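PDB 3M4R: class II aldolase/adducin N-terminal domain-containing protein, which binds a zinc ion in its class II aldolase-like domain and, as part of a longer short-chain dehydrogenase-related protein, probably has oxidoreductase activity. Local coordinates for residues S131-D134 with A135-S138; T142-S146 with D147-K151. One frame throughout, in Å; residues are numbered along the deposited sequence.

Interaction 1: residues S131-D134 with A135-S138; sequences SHAD and AILS. With ZN (zinc ion), chain B.
Ala133 and Leu137 meet through the backbone at the first turn of helix 134-140, where Ala133 holds the N-cap position. Its carbonyl O takes the N-H of Leu137 at 3.1 Å, a fairly straight bond at 156°, and a weaker, more bent one from the N-H of Ile136. The next bond of the helix runs from Ser138 N to Asp134 O, 2.9 Å.

The polar side chains of Asp134 and Ser138 do not bond directly; they share a water. It donates to Asp134 OD2 at 2.6 Å and lies 3.0 Å from Ser138 OG. Asp134 can reach it because its CG is anti to the backbone N (chi1 -172°), which carries the carboxylate out to the flank of the first turn, where the water lies between it and Ser138.

Apolar contact is thin. Ala133 CB rests on Ile136 CG1 at 4.0 Å, and both side chains lean on helix 197-215, at Val208 and Ala211. Leu137 turns back over the loop, CD1 lying 4.0 Å from the carbonyl O of His132.

His132 itself faces the other way, with NE2 2.1 Å from the zinc ion, which also carries a water and is completed by Glu116, His130 and His188. The chemistry thus changes from one residue to the next, from metal ligand at His132 to N-cap at Ala133: the helix start is tied through the backbone to a zinc-binding histidine of the AraD-like fold.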
loop_
_atom_site.group_PDB
_atom_site.type_symbol
_atom_site.label_atom_id
_atom_site.label_comp_id
_atom_site.label_asym_id
_atom_site.label_seq_id
_atom_site.Cartn_x
_atom_site.Cartn_y
_atom_site.Cartn_z
ATOM N N SER A 131 -5.616 0.525 1.513
ATOM C CA SER A 131 -6.949 1.078 1.313
ATOM C C SER A 131 -7.420 1.913 2.512
ATOM O O SER A 131 -6.876 1.845 3.602
ATOM C CB SER A 131 -7.954 -0.046 1.069
ATOM O OG SER A 131 -8.329 -0.662 2.295
ATOM N N HIS A 132 -8.474 2.671 2.291
ATOM C CA HIS A 132 -9.145 3.384 3.349
ATOM C C HIS A 132 -10.507 2.695 3.562
ATOM O O HIS A 132 -11.544 3.338 3.599
ATOM C CB HIS A 132 -9.293 4.864 2.991
ATOM C CG HIS A 132 -7.984 5.570 2.785
ATOM N ND1 HIS A 132 -7.907 6.796 2.164
ATOM C CD2 HIS A 132 -6.704 5.222 3.097
ATOM C CE1 HIS A 132 -6.640 7.177 2.100
ATOM N NE2 HIS A 132 -5.892 6.247 2.669
ATOM N N ALA A 133 -10.476 1.370 3.696
ATOM C CA ALA A 133 -11.691 0.543 3.735
ATOM C C ALA A 133 -12.659 1.066 4.784
ATOM O O ALA A 133 -12.275 1.243 5.939
ATOM C CB ALA A 133 -11.326 -0.888 4.037
ATOM N N ASP A 134 -13.896 1.331 4.366
ATOM C CA ASP A 134 -14.939 1.821 5.269
ATOM C C ASP A 134 -15.109 1.018 6.590
ATOM O O ASP A 134 -15.149 1.604 7.658
ATOM C CB ASP A 134 -16.282 1.898 4.537
ATOM C CG ASP A 134 -17.342 2.575 5.373
ATOM O OD1 ASP A 134 -17.147 3.787 5.643
ATOM O OD2 ASP A 134 -18.338 1.898 5.782
ATOM N N ALA A 135 -15.212 -0.301 6.507
ATOM C CA ALA A 135 -15.342 -1.135 7.697
ATOM C C ALA A 135 -14.111 -1.048 8.625
ATOM O O ALA A 135 -14.221 -1.244 9.834
ATOM C CB ALA A 135 -15.609 -2.595 7.308
ATOM N N ILE A 136 -12.945 -0.754 8.072
ATOM C CA ILE A 136 -11.754 -0.569 8.913
ATOM C C ILE A 136 -11.830 0.769 9.650
ATOM O O ILE A 136 -11.445 0.865 10.828
ATOM C CB ILE A 136 -10.470 -0.678 8.104
ATOM C CG1 ILE A 136 -10.222 -2.144 7.702
ATOM C CG2 ILE A 136 -9.286 -0.110 8.885
ATOM C CD1 ILE A 136 -9.901 -3.137 8.858
ATOM N N LEU A 137 -12.331 1.791 8.966
ATOM C CA LEU A 137 -12.515 3.093 9.569
ATOM C C LEU A 137 -13.533 3.003 10.702
ATOM O O LEU A 137 -13.298 3.562 11.762
ATOM C CB LEU A 137 -12.964 4.129 8.526
ATOM C CG LEU A 137 -11.947 4.714 7.516
ATOM C CD1 LEU A 137 -12.653 5.746 6.589
ATOM C CD2 LEU A 137 -10.760 5.382 8.218
ATOM N N SER A 138 -14.632 2.269 10.485
ATOM C CA SER A 138 -15.659 2.082 11.506
ATOM C C SER A 138 -15.148 1.380 12.749
ATOM O O SER A 138 -15.367 1.855 13.850
ATOM C CB SER A 138 -16.823 1.237 10.995
ATOM O OG SER A 138 -17.525 1.888 9.960
HETATM ZN ZN ZN B . -3.821 6.431 3.177
HETATM O O HOH W 1 -18.702 0.238 7.776
HETATM O O HOH W 2 -4.215 8.411 3.289
#

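Interaction 2: residues T142-S146 with D147-K151; sequences TDLPS and DQIAK
Pro145 O, at the N-cap position of helix 146-153, accepts a nearly straight bond from Ile149 N (3.0 Å, 169°) in the plane of its carbonyl and a weak one from Gln148 N, while Ala150 N reaches Ser146 O at 2.9 Å.

Gln148 runs extended back along this turn, so that its amide lies against the proline ring. OE1 lies 3.5 Å from Pro145 CD and equally near CG, and the CD2 methyl of Leu144 comes within 3.7 Å of the same oxygen, the side chains of Leu144 and Gln148 crossing at about a right angle. These are van der Waals touches. Ile149 faces the loop from the buried side: with CG1 anti to its own carbonyl carbon (chi1 -65°), that branch runs back to Leu144 CB at 3.8 Å.

Just upstream, Thr142 OG1 accepts the N-H of Leu144 at 3.1 Å, an ST turn that brings the chain round to the proline. Ala150 packs on strand 156-159. Apolar contact is thus split between Leu144 with Ile149 on the buried side and the Gln148 amide against Pro145 on the exposed side, while the helix start is held by its backbone bonds and by Arg186, from further along the same chain, which hydrogen-bonds to Leu144 O and Ser146 OG.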
loop_
_atom_site.group_PDB
_atom_site.type_symbol
_atom_site.label_atom_id
_atom_site.label_comp_id
_atom_site.label_asym_id
_atom_site.label_seq_id
_atom_site.Cartn_x
_atom_site.Cartn_y
_atom_site.Cartn_z
ATOM N N THR A 142 -14.349 3.095 16.864
ATOM C CA THR A 142 -14.995 2.707 18.121
ATOM C C THR A 142 -13.986 2.846 19.256
ATOM O O THR A 142 -12.806 3.063 19.018
ATOM C CB THR A 142 -15.449 1.219 18.138
ATOM O OG1 THR A 142 -14.300 0.362 18.207
ATOM C CG2 THR A 142 -16.304 0.845 16.923
ATOM N N ASP A 143 -14.442 2.665 20.494
ATOM C CA ASP A 143 -13.546 2.750 21.641
ATOM C C ASP A 143 -12.899 1.406 21.952
ATOM O O ASP A 143 -12.341 1.215 23.025
ATOM C CB ASP A 143 -14.310 3.293 22.859
ATOM C CG ASP A 143 -14.789 4.721 22.649
ATOM O OD1 ASP A 143 -14.106 5.478 21.950
ATOM O OD2 ASP A 143 -15.844 5.087 23.176
ATOM N N LEU A 144 -12.953 0.465 21.017
ATOM C CA LEU A 144 -12.368 -0.839 21.268
ATOM C C LEU A 144 -10.872 -0.671 21.445
ATOM O O LEU A 144 -10.239 0.004 20.655
ATOM C CB LEU A 144 -12.667 -1.820 20.132
ATOM C CG LEU A 144 -14.043 -2.499 20.126
ATOM C CD1 LEU A 144 -14.118 -3.358 18.863
ATOM C CD2 LEU A 144 -14.319 -3.335 21.405
ATOM N N PRO A 145 -10.300 -1.291 22.489
ATOM C CA PRO A 145 -8.829 -1.270 22.578
ATOM C C PRO A 145 -8.158 -1.939 21.355
ATOM O O PRO A 145 -8.739 -2.823 20.717
ATOM C CB PRO A 145 -8.529 -2.034 23.880
ATOM C CG PRO A 145 -9.786 -2.672 24.301
ATOM C CD PRO A 145 -10.937 -1.998 23.617
ATOM N N SER A 146 -6.953 -1.500 21.024
ATOM C CA SER A 146 -6.290 -1.952 19.814
ATOM C C SER A 146 -6.066 -3.468 19.845
ATOM O O SER A 146 -6.202 -4.141 18.807
ATOM C CB SER A 146 -4.986 -1.186 19.625
ATOM O OG SER A 146 -5.282 0.150 19.228
ATOM N N ASP A 147 -5.754 -3.997 21.035
ATOM C CA ASP A 147 -5.501 -5.411 21.184
ATOM C C ASP A 147 -6.752 -6.235 20.930
ATOM O O ASP A 147 -6.661 -7.343 20.408
ATOM C CB ASP A 147 -4.928 -5.750 22.571
ATOM C CG ASP A 147 -3.462 -5.327 22.734
ATOM O OD1 ASP A 147 -2.879 -4.725 21.810
ATOM O OD2 ASP A 147 -2.871 -5.602 23.805
ATOM N N GLN A 148 -7.921 -5.735 21.298
ATOM C CA GLN A 148 -9.121 -6.481 20.971
ATOM C C GLN A 148 -9.436 -6.330 19.467
ATOM O O GLN A 148 -9.904 -7.262 18.813
ATOM C CB GLN A 148 -10.290 -6.077 21.868
ATOM C CG GLN A 148 -10.087 -6.407 23.343
ATOM C CD GLN A 148 -11.274 -5.997 24.151
ATOM O OE1 GLN A 148 -12.117 -5.244 23.685
ATOM N NE2 GLN A 148 -11.370 -6.508 25.359
ATOM N N ILE A 149 -9.155 -5.177 18.905
ATOM C CA ILE A 149 -9.231 -5.052 17.440
ATOM C C ILE A 149 -8.361 -6.100 16.697
ATOM O O ILE A 149 -8.834 -6.751 15.757
ATOM C CB ILE A 149 -8.936 -3.633 16.964
ATOM C CG1 ILE A 149 -10.031 -2.666 17.481
ATOM C CG2 ILE A 149 -8.932 -3.598 15.437
ATOM C CD1 ILE A 149 -9.779 -1.201 17.124
ATOM N N ALA A 150 -7.126 -6.294 17.154
ATOM C CA ALA A 150 -6.225 -7.307 16.595
ATOM C C ALA A 150 -6.797 -8.731 16.749
ATOM O O ALA A 150 -6.725 -9.536 15.807
ATOM C CB ALA A 150 -4.845 -7.207 17.248
ATOM N N LYS A 151 -7.414 -9.042 17.892
ATOM C CA LYS A 151 -7.969 -10.380 18.076
ATOM C C LYS A 151 -9.147 -10.590 17.101
ATOM O O LYS A 151 -9.382 -11.711 16.654
ATOM C CB LYS A 151 -8.365 -10.687 19.549
ATOM C CG LYS A 151 -7.214 -10.486 20.589
ATOM C CD LYS A 151 -7.276 -11.311 21.943
ATOM C CE LYS A 151 -8.563 -11.965 22.237
ATOM N NZ LYS A 151 -8.737 -12.663 23.634
#

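Overall arrangement
Interactions 1 and 2 are successive helix starts, opening helix 134-140 and helix 146-153, with centres about 14 Å apart and no touch beyond their adjacency in the chain. In both, the carbonyl of the N-cap residue receives two N-H groups, one of them weakly. Their settings differ. Residues 131-138 are partly buried between the zinc site and helix 197-215, following the central strand 127-131 of the mixed sheet; metal coordination and a bridging water join the backbone bonds there. Residues 142-151 form a surface contact, farther from the chain's centre and away from the zinc, beside the outermost strand 156-159, where an ST turn and hydrogen bonds from Arg186 supplement the backbone bonds.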